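Local coordinates for CDGSH iron-sulfur domain-containing protein 3, mitochondrial (Homo sapiens, PDB 6AVJ), which carries two [2Fe-2S] clusters, which it can pass to apo-ferredoxins, and helps maintain mitochondrial iron and reactive oxygen species at normal levels, at residues G28-K31 with K32-F35. The protein carries 2 engineered substitutions. Residues are numbered along the deposited sequence; the frame is centred on the assembly and turned at random.
Sequences GRSK and KQPF. With FES (Fe2/s2 (inorganic) cluster), chain D.
Ser-30 and Gln-33 brace a tight turn within the cluster-binding loop of the first CDGSH motif in this NEET-fold protein. Residues 32-35 form a type VIa beta turn with cis Pro-34 in third place. The loop runs from strand 21-24 to helix 39-42. It spans the gap between Cys-25 and Cys-27 on one side and Cys-36 on the other, all three ligands of the cluster.

OG of Ser-30 donates to O of Phe-35 at 2.7 Å, nearly in line with the carbonyl bond. The same OG accepts the backbone N-H of Lys-32 at 2.8 Å, and that bond is fairly straight (161°). The torsion that sets OG anti to the backbone N (chi1 174°) points it at both partners. One buried hydroxyl thus ties Ser-30 to both ends of the turn. With the hydroxyl replaced by the methyl of an alanine, the Lys-32 N-H and the Phe-35 carbonyl are likely to lose their shared partner, and the turn beside the cluster may flex.

The glutamine amide makes the other side-chain bond. NE2 of Gln-33 reaches back to O of Ser-30 at 3.1 Å. It approaches at an angle to the carbonyl, tilted 23° from its plane. The chain bends at its second torsion, which folds the amide back over the turn. The opposite end of the amide is also held, since OE1 bonds to Lys-66 NZ.

A backbone bond completes the turn: Phe-35 N donates to Lys-32 O, across the cis peptide bond that precedes Pro-34. Outside the turn, the carboxylate of Asp-37 takes a bond from Lys-31 N through OD2.

CG of Pro-34 sits over the centre of the Phe-35 ring, 3.8 Å above its plane. Pro-34 also packs on Ile-12 and Val-14 of strand 12-16, and both rings touch Leu-62. Toward the cofactor, CB of Ser-30 lies 3.7 Å from the cluster sulfide S2.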
loop_
_atom_site.group_PDB
_atom_site.type_symbol
_atom_site.label_atom_id
_atom_site.label_comp_id
_atom_site.label_asym_id
_atom_site.label_seq_id
_atom_site.Cartn_x
_atom_site.Cartn_y
_atom_site.Cartn_z
ATOM N N GLY A 28 -5.185 -1.703 -2.861
ATOM C CA GLY A 28 -5.842 -2.018 -1.609
ATOM C C GLY A 28 -6.425 -3.418 -1.478
ATOM O O GLY A 28 -6.974 -3.735 -0.420
ATOM N N ARG A 29 -6.271 -4.280 -2.479
ATOM C CA ARG A 29 -6.947 -5.572 -2.476
ATOM C C ARG A 29 -6.051 -6.737 -2.053
ATOM O O ARG A 29 -6.556 -7.821 -1.785
ATOM C CB ARG A 29 -7.528 -5.850 -3.875
ATOM C CG ARG A 29 -8.692 -4.836 -4.242
ATOM C CD ARG A 29 -9.205 -4.932 -5.702
ATOM N NE ARG A 29 -10.282 -3.941 -5.820
ATOM C CZ ARG A 29 -11.551 -4.174 -5.486
ATOM N NH1 ARG A 29 -11.913 -5.373 -5.085
ATOM N NH2 ARG A 29 -12.457 -3.207 -5.573
ATOM N N SER A 30 -4.743 -6.569 -2.051
ATOM C CA SER A 30 -3.875 -7.676 -1.681
ATOM C C SER A 30 -4.236 -8.196 -0.293
ATOM O O SER A 30 -4.511 -7.424 0.633
ATOM C CB SER A 30 -2.421 -7.266 -1.666
ATOM O OG SER A 30 -1.663 -8.400 -1.147
ATOM N N LYS A 31 -4.222 -9.521 -0.154
ATOM C CA LYS A 31 -4.359 -10.141 1.157
ATOM C C LYS A 31 -2.997 -10.364 1.822
ATOM O O LYS A 31 -2.938 -10.993 2.881
ATOM C CB LYS A 31 -5.129 -11.468 1.046
ATOM C CG LYS A 31 -6.421 -11.393 0.194
ATOM C CD LYS A 31 -7.325 -10.230 0.555
ATOM C CE LYS A 31 -7.733 -10.221 2.027
ATOM N NZ LYS A 31 -8.602 -9.015 2.389
ATOM N N LYS A 32 -1.901 -9.856 1.226
ATOM C CA LYS A 32 -0.573 -9.901 1.858
ATOM C C LYS A 32 -0.021 -8.485 2.003
ATOM O O LYS A 32 1.104 -8.186 1.566
ATOM C CB LYS A 32 0.391 -10.799 1.056
ATOM C CG LYS A 32 -0.286 -12.163 0.696
ATOM C CD LYS A 32 0.598 -13.377 0.894
ATOM C CE LYS A 32 1.655 -13.490 -0.212
ATOM N NZ LYS A 32 2.640 -14.613 0.045
ATOM N N GLN A 33 -0.808 -7.609 2.618
ATOM C CA GLN A 33 -0.432 -6.219 2.720
ATOM C C GLN A 33 0.916 -6.146 3.422
ATOM O O GLN A 33 1.172 -6.921 4.353
ATOM C CB GLN A 33 -1.477 -5.417 3.492
ATOM C CG GLN A 33 -2.775 -5.145 2.719
ATOM C CD GLN A 33 -2.530 -4.286 1.486
ATOM O OE1 GLN A 33 -1.630 -3.409 1.475
ATOM N NE2 GLN A 33 -3.296 -4.544 0.433
ATOM N N PRO A 34 1.773 -5.185 3.048
ATOM C CA PRO A 34 1.562 -4.013 2.166
ATOM C C PRO A 34 1.927 -4.267 0.721
ATOM O O PRO A 34 1.965 -3.319 -0.074
ATOM C CB PRO A 34 2.523 -2.979 2.732
ATOM C CG PRO A 34 3.650 -3.815 3.246
ATOM C CD PRO A 34 3.072 -5.100 3.748
ATOM N N PHE A 35 2.210 -5.507 0.370
ATOM C CA PHE A 35 2.752 -5.852 -0.942
ATOM C C PHE A 35 1.701 -6.515 -1.823
ATOM O O PHE A 35 0.718 -7.078 -1.342
ATOM C CB PHE A 35 3.969 -6.805 -0.786
ATOM C CG PHE A 35 5.082 -6.210 0.041
ATOM C CD1 PHE A 35 5.757 -5.105 -0.411
ATOM C CD2 PHE A 35 5.428 -6.757 1.279
ATOM C CE1 PHE A 35 6.770 -4.544 0.335
ATOM C CE2 PHE A 35 6.425 -6.217 2.027
ATOM C CZ PHE A 35 7.097 -5.093 1.565
HETATM FE FE1 FES D . -1.307 -5.947 -6.866
HETATM FE FE2 FES D . -2.776 -4.515 -5.107
HETATM S S1 FES D . -1.410 -3.713 -6.612
HETATM S S2 FES D . -2.650 -6.701 -5.278
#